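Local coordinates for transcriptional regulator, IclR family (Alicyclobacillus acidocaldarius subsp. acidocaldarius, PDB 5TJJ), which probably binds DNA through a helix-turn-helix domain and regulates transcription, with a C-terminal domain of the kind that senses effectors in IclR-family regulators, at residues T104-K109 against S223-T228; I119-P124 against I131-G136. All coordinates share one frame; numbering follows the deposited sequence.

Contact 1: T104-K109 against S223-T228; sequences TAVLVK and SCLTMT
Thr104 and Leu225 face each other as a hydrogen-bonded antiparallel pair, and two backbone bonds join them. Leu225 N reaches Thr104 O at 2.8 Å in a nearly straight bond (166° at the hydrogen), while Thr104 N meets Leu225 O at a longer 3.2 Å. Two residues along, Val106 and Ser223 repeat the pairing, with Val106 N to Ser223 O at 2.7 Å and Ser223 N to Val106 O at 2.9 Å. Between them lies the non-hydrogen-bonded pair Ala105 and Cys224, whose CA atoms are 4.4 Å apart; on their face of the sheet, Ala105 CB is 4.4 Å from Cys224 SG. On the other face Val106 CG2, anti to its own carbonyl carbon, is turned to Leu225 CD1 in a loose diagonal contact of 4.5 Å. Further out, Cys224 packs on Val97 and Thr101 of helix 86-101, and Val106 on Tyr118. The Ser223 hydroxyl, set anti to N (chi1 -175°), hydrogen-bonds Val207 O in strand 204-212. These links tie both segments into the buried middle of the antiparallel sheet, where strands 104-110 and 218-227 lie side by side in the GAF-like C-terminal domain of an IclR regulator.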
ATOM      1  N   THR A 104     -27.652  -3.541 -10.014  1.00 42.69           N
ATOM      2  CA  THR A 104     -26.978  -2.384  -9.439  1.00 39.32           C
ATOM      3  C   THR A 104     -26.127  -2.914  -8.288  1.00 37.47           C
ATOM      4  O   THR A 104     -26.586  -3.644  -7.472  1.00 36.66           O
ATOM      5  CB  THR A 104     -27.967  -1.292  -9.012  1.00 39.39           C
ATOM      6  OG1 THR A 104     -28.536  -0.715 -10.189  1.00 40.17           O
ATOM      7  CG2 THR A 104     -27.279  -0.204  -8.190  1.00 37.61           C
ATOM      8  N   ALA A 105     -24.867  -2.540  -8.269  1.00 37.75           N
ATOM      9  CA  ALA A 105     -23.935  -3.010  -7.272  1.00 38.19           C
ATOM     10  C   ALA A 105     -23.583  -1.865  -6.328  1.00 37.67           C
ATOM     11  O   ALA A 105     -23.496  -0.710  -6.734  1.00 39.90           O
ATOM     12  CB  ALA A 105     -22.693  -3.573  -7.950  1.00 39.01           C
ATOM     13  N   VAL A 106     -23.384  -2.189  -5.062  1.00 37.28           N
ATOM     14  CA  VAL A 106     -23.297  -1.192  -4.025  1.00 36.21           C
ATOM     15  C   VAL A 106     -22.222  -1.559  -3.007  1.00 35.11           C
ATOM     16  O   VAL A 106     -22.070  -2.730  -2.612  1.00 35.52           O
ATOM     17  CB  VAL A 106     -24.670  -1.035  -3.367  1.00 38.54           C
ATOM     18  CG1 VAL A 106     -24.580  -0.221  -2.085  1.00 40.80           C
ATOM     19  CG2 VAL A 106     -25.629  -0.351  -4.324  1.00 39.16           C
ATOM     20  N   LEU A 107     -21.483  -0.542  -2.575  1.00 33.79           N
ATOM     21  CA  LEU A 107     -20.428  -0.718  -1.583  1.00 34.09           C
ATOM     22  C   LEU A 107     -20.897  -0.131  -0.232  1.00 33.06           C
ATOM     23  O   LEU A 107     -21.103   1.077  -0.121  1.00 32.40           O
ATOM     24  CB  LEU A 107     -19.141  -0.045  -2.083  1.00 35.16           C
ATOM     25  CG  LEU A 107     -17.932  -0.097  -1.175  1.00 37.59           C
ATOM     26  CD1 LEU A 107     -17.537  -1.540  -0.880  1.00 38.83           C
ATOM     27  CD2 LEU A 107     -16.784   0.666  -1.819  1.00 39.34           C
ATOM     28  N   VAL A 108     -21.031  -0.996   0.780  1.00 32.12           N
ATOM     29  CA  VAL A 108     -21.570  -0.620   2.100  1.00 31.95           C
ATOM     30  C   VAL A 108     -20.477  -0.614   3.174  1.00 33.34           C
ATOM     31  O   VAL A 108     -19.682  -1.542   3.266  1.00 33.54           O
ATOM     32  CB  VAL A 108     -22.661  -1.601   2.526  1.00 30.98           C
ATOM     33  CG1 VAL A 108     -23.435  -1.043   3.693  1.00 31.25           C
ATOM     34  CG2 VAL A 108     -23.573  -1.918   1.340  1.00 31.17           C
ATOM     35  N   LYS A 109     -20.474   0.402   4.024  1.00 34.53           N
ATOM     36  CA  LYS A 109     -19.436   0.525   5.047  1.00 36.05           C
ATOM     37  C   LYS A 109     -20.049   0.636   6.418  1.00 36.35           C
ATOM     38  O   LYS A 109     -21.038   1.326   6.601  1.00 36.02           O
ATOM     39  CB  LYS A 109     -18.633   1.773   4.781  1.00 37.60           C
ATOM     40  CG  LYS A 109     -17.775   2.218   5.931  1.00 40.60           C
ATOM     41  CD  LYS A 109     -16.752   3.199   5.439  1.00 44.12           C
ATOM     42  CE  LYS A 109     -15.948   3.746   6.595  1.00 47.72           C
ATOM     43  NZ  LYS A 109     -14.770   4.431   6.014  1.00 52.33           N
ATOM     44  N   SER A 223     -22.760  -5.540  -2.270  1.00 38.32           N
ATOM     45  CA  SER A 223     -24.148  -5.951  -2.432  1.00 39.30           C
ATOM     46  C   SER A 223     -24.697  -5.650  -3.828  1.00 40.40           C
ATOM     47  O   SER A 223     -24.248  -4.733  -4.485  1.00 40.50           O
ATOM     48  CB  SER A 223     -24.971  -5.246  -1.387  1.00 40.29           C
ATOM     49  OG  SER A 223     -26.293  -5.713  -1.443  1.00 46.32           O
ATOM     50  N   CYS A 224     -25.672  -6.439  -4.262  1.00 42.00           N
ATOM     51  CA  CYS A 224     -26.348  -6.270  -5.565  1.00 43.43           C
ATOM     52  C   CYS A 224     -27.831  -6.083  -5.309  1.00 44.11           C
ATOM     53  O   CYS A 224     -28.443  -6.872  -4.579  1.00 43.86           O
ATOM     54  CB  CYS A 224     -26.184  -7.516  -6.438  1.00 44.15           C
ATOM     55  SG  CYS A 224     -24.775  -7.427  -7.530  1.00 47.38           S
ATOM     56  N   LEU A 225     -28.413  -5.067  -5.928  1.00 44.42           N
ATOM     57  CA  LEU A 225     -29.857  -4.847  -5.866  1.00 45.06           C
ATOM     58  C   LEU A 225     -30.491  -5.209  -7.196  1.00 44.53           C
ATOM     59  O   LEU A 225     -29.943  -4.900  -8.249  1.00 46.80           O
ATOM     60  CB  LEU A 225     -30.188  -3.392  -5.497  1.00 46.12           C
ATOM     61  CG  LEU A 225     -29.531  -2.875  -4.204  1.00 45.61           C
ATOM     62  CD1 LEU A 225     -29.973  -1.446  -3.921  1.00 47.67           C
ATOM     63  CD2 LEU A 225     -29.838  -3.768  -3.013  1.00 44.61           C
ATOM     64  N   THR A 226     -31.634  -5.877  -7.126  1.00 42.91           N
ATOM     65  CA  THR A 226     -32.482  -6.107  -8.276  1.00 44.69           C
ATOM     66  C   THR A 226     -33.954  -6.139  -7.843  1.00 45.12           C
ATOM     67  O   THR A 226     -34.264  -6.168  -6.648  1.00 44.62           O
ATOM     68  CB  THR A 226     -32.079  -7.394  -9.044  1.00 44.89           C
ATOM     69  OG1 THR A 226     -32.825  -7.466 -10.262  1.00 49.66           O
ATOM     70  CG2 THR A 226     -32.291  -8.687  -8.248  1.00 43.05           C
HETATM   71  N   MSE A 227     -34.841  -6.141  -8.821  1.00 46.57           N
HETATM   72  CA  MSE A 227     -36.268  -6.254  -8.582  1.00 48.57           C
HETATM   73  C   MSE A 227     -36.595  -7.696  -8.347  1.00 46.64           C
HETATM   74  O   MSE A 227     -36.180  -8.564  -9.105  1.00 46.79           O
HETATM   75  CB  MSE A 227     -37.067  -5.801  -9.784  1.00 54.22           C
HETATM   76  CG  MSE A 227     -36.774  -4.332 -10.052  1.00 59.32           C
HETATM   77 SE   MSE A 227     -38.104  -3.560 -11.291  1.00 71.57          SE
HETATM   78  CE  MSE A 227     -37.422  -4.150 -13.061  1.00 71.32           C
ATOM     79  N   THR A 228     -37.348  -7.959  -7.290  1.00 44.27           N
ATOM     80  CA  THR A 228     -37.734  -9.318  -6.924  1.00 43.31           C
ATOM     81  C   THR A 228     -38.586  -9.968  -7.994  1.00 44.32           C
ATOM     82  O   THR A 228     -38.414 -11.137  -8.272  1.00 43.36           O
ATOM     83  CB  THR A 228     -38.560  -9.327  -5.630  1.00 43.11           C
ATOM     84  OG1 THR A 228     -37.982  -8.428  -4.687  1.00 42.29           O
ATOM     85  CG2 THR A 228     -38.610 -10.708  -5.026  1.00 44.04           C
TER

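Contact 2: I119-P124 against I131-G136; sequences IGSAEP and IAVSVG
Val135 turns both its methyl groups onto the backbone of Ile119 and Gly120, where strand 115-122 of the GAF-like sheet is followed, after a short excursion, by the returning loop 131-136. The two segments run in roughly opposite directions, 156° apart end to end, but no hydrogen bond joins them, and a few side chains bridge the space between their backbones. The valine's branches divide the work: CG1, anti to N (chi1 172°), lies 3.9 Å from Ile119 O, and CG2 rests 3.8 Å from Gly120 CA, on a residue with no side chain of its own. Next along, Val133 offers one methyl to Ser121, its CG2 3.7 Å from Ser121 CB and 4.0 Å from OG, so the serine is met alongside its CB-OG bond. Val133 also packs on Val106 of strand 104-110, and Gly136, at the end of the segment, has a backbone hydrogen bond with Tyr118. Glu123, just past the end of the strand, has its chain extended beyond CG (chi2 165°), which carries the carboxylate across to the loop; there OE2 stops 3.6 Å from Ala132 CB.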
ATOM      1  N   ILE A 119     -21.424   3.933   0.362  1.00 37.06           N
ATOM      2  CA  ILE A 119     -20.305   4.811  -0.018  1.00 38.42           C
ATOM      3  C   ILE A 119     -19.992   4.818  -1.522  1.00 38.11           C
ATOM      4  O   ILE A 119     -19.164   5.571  -1.968  1.00 41.99           O
ATOM      5  CB  ILE A 119     -19.049   4.522   0.825  1.00 38.31           C
ATOM      6  CG1 ILE A 119     -18.552   3.101   0.640  1.00 38.04           C
ATOM      7  CG2 ILE A 119     -19.331   4.739   2.309  1.00 38.51           C
ATOM      8  CD1 ILE A 119     -17.098   2.918   1.070  1.00 39.36           C
ATOM      9  N   GLY A 120     -20.680   4.013  -2.311  1.00 37.10           N
ATOM     10  CA  GLY A 120     -20.488   4.021  -3.759  1.00 37.59           C
ATOM     11  C   GLY A 120     -21.462   3.059  -4.405  1.00 35.29           C
ATOM     12  O   GLY A 120     -21.943   2.163  -3.740  1.00 34.75           O
ATOM     13  N   SER A 121     -21.782   3.287  -5.676  1.00 35.66           N
ATOM     14  CA  SER A 121     -22.601   2.378  -6.462  1.00 35.19           C
ATOM     15  C   SER A 121     -22.143   2.358  -7.901  1.00 34.68           C
ATOM     16  O   SER A 121     -21.405   3.210  -8.333  1.00 33.65           O
ATOM     17  CB  SER A 121     -24.082   2.783  -6.430  1.00 36.65           C
ATOM     18  OG  SER A 121     -24.258   3.988  -7.148  1.00 40.02           O
ATOM     19  N   ALA A 122     -22.608   1.348  -8.617  1.00 35.53           N
ATOM     20  CA  ALA A 122     -22.323   1.141 -10.016  1.00 37.33           C
ATOM     21  C   ALA A 122     -23.555   0.516 -10.656  1.00 39.50           C
ATOM     22  O   ALA A 122     -23.959  -0.602 -10.331  1.00 40.02           O
ATOM     23  CB  ALA A 122     -21.133   0.250 -10.172  1.00 37.13           C
ATOM     24  N   GLU A 123     -24.191   1.283 -11.526  1.00 43.65           N
ATOM     25  CA  GLU A 123     -25.353   0.841 -12.252  1.00 46.32           C
ATOM     26  C   GLU A 123     -24.812  -0.036 -13.377  1.00 46.08           C
ATOM     27  O   GLU A 123     -23.676   0.166 -13.805  1.00 46.92           O
ATOM     28  CB  GLU A 123     -26.123   2.051 -12.793  1.00 51.31           C
ATOM     29  CG  GLU A 123     -26.685   2.991 -11.705  1.00 54.41           C
ATOM     30  CD  GLU A 123     -27.144   4.387 -12.202  1.00 61.97           C
ATOM     31  OE1 GLU A 123     -26.843   4.832 -13.354  1.00 64.47           O
ATOM     32  OE2 GLU A 123     -27.834   5.079 -11.413  1.00 67.15           O
ATOM     33  N   PRO A 124     -25.586  -1.043 -13.822  1.00 45.43           N
ATOM     34  CA  PRO A 124     -25.156  -1.834 -14.984  1.00 45.54           C
ATOM     35  C   PRO A 124     -25.142  -1.013 -16.302  1.00 44.76           C
ATOM     36  O   PRO A 124     -25.879  -0.033 -16.436  1.00 42.56           O
ATOM     37  CB  PRO A 124     -26.181  -2.991 -15.039  1.00 45.96           C
ATOM     38  CG  PRO A 124     -27.392  -2.458 -14.385  1.00 47.56           C
ATOM     39  CD  PRO A 124     -26.921  -1.458 -13.345  1.00 47.20           C
ATOM     40  N   ILE A 131     -32.086   0.580 -11.106  1.00 43.27           N
ATOM     41  CA  ILE A 131     -32.285   0.936  -9.725  1.00 43.94           C
ATOM     42  C   ILE A 131     -31.116   1.817  -9.323  1.00 43.09           C
ATOM     43  O   ILE A 131     -29.961   1.418  -9.474  1.00 43.70           O
ATOM     44  CB  ILE A 131     -32.326  -0.324  -8.843  1.00 43.45           C
ATOM     45  CG1 ILE A 131     -33.485  -1.206  -9.277  1.00 44.94           C
ATOM     46  CG2 ILE A 131     -32.486   0.037  -7.383  1.00 43.59           C
ATOM     47  CD1 ILE A 131     -33.335  -2.633  -8.798  1.00 46.13           C
ATOM     48  N   ALA A 132     -31.420   3.010  -8.827  1.00 42.55           N
ATOM     49  CA  ALA A 132     -30.407   3.939  -8.361  1.00 41.69           C
ATOM     50  C   ALA A 132     -30.562   4.103  -6.848  1.00 41.86           C
ATOM     51  O   ALA A 132     -31.685   4.070  -6.331  1.00 43.00           O
ATOM     52  CB  ALA A 132     -30.557   5.275  -9.058  1.00 42.13           C
ATOM     53  N   VAL A 133     -29.437   4.317  -6.167  1.00 40.47           N
ATOM     54  CA  VAL A 133     -29.384   4.461  -4.714  1.00 41.15           C
ATOM     55  C   VAL A 133     -28.702   5.759  -4.366  1.00 43.59           C
ATOM     56  O   VAL A 133     -27.915   6.287  -5.137  1.00 45.07           O
ATOM     57  CB  VAL A 133     -28.574   3.338  -4.001  1.00 38.60           C
ATOM     58  CG1 VAL A 133     -29.229   1.997  -4.182  1.00 37.85           C
ATOM     59  CG2 VAL A 133     -27.128   3.280  -4.458  1.00 37.99           C
ATOM     60  N   SER A 134     -28.956   6.252  -3.171  1.00 46.44           N
ATOM     61  CA  SER A 134     -28.298   7.474  -2.730  1.00 49.02           C
ATOM     62  C   SER A 134     -27.031   7.137  -1.940  1.00 47.55           C
ATOM     63  O   SER A 134     -27.091   6.627  -0.800  1.00 47.90           O
ATOM     64  CB  SER A 134     -29.279   8.302  -1.912  1.00 52.55           C
ATOM     65  OG  SER A 134     -30.565   8.239  -2.522  1.00 54.75           O
ATOM     66  N   VAL A 135     -25.887   7.403  -2.560  1.00 46.38           N
ATOM     67  CA  VAL A 135     -24.626   7.467  -1.839  1.00 46.71           C
ATOM     68  C   VAL A 135     -24.806   8.428  -0.642  1.00 47.96           C
ATOM     69  O   VAL A 135     -25.235   9.590  -0.798  1.00 49.54           O
ATOM     70  CB  VAL A 135     -23.447   7.861  -2.775  1.00 48.27           C
ATOM     71  CG1 VAL A 135     -22.165   8.115  -2.011  1.00 48.87           C
ATOM     72  CG2 VAL A 135     -23.196   6.743  -3.792  1.00 48.49           C
ATOM     73  N   GLY A 136     -24.529   7.905   0.550  1.00 46.40           N
ATOM     74  CA  GLY A 136     -24.722   8.636   1.793  1.00 48.09           C
ATOM     75  C   GLY A 136     -25.881   8.162   2.651  1.00 46.96           C
ATOM     76  O   GLY A 136     -25.925   8.476   3.835  1.00 47.52           O
TER

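Contacts 1 and 2 have centres about 8 Å apart and share one sheet, in which strands 104-110 and 115-122 are neighbours: Leu107 O accepts a probable hydrogen bond from Ile119 N at 2.9 Å. One half of contact 2, the loop 131-136, lies over the face bearing Thr104, Val106 and Leu225, while its other half continues the sheet. Links between loop and sheet include Thr104 OG1 to Ile131 O at 2.7 Å, a probable hydrogen bond, and Leu225 CD1 packed on Val133 CG1 at 3.5 Å. A glycerol, probably from the crystallisation liquor, sits at this junction, hydrogen-bonded to Thr104 OG1, Thr226 OG1 and Ile131 N; whether it marks an effector pocket is uncertain.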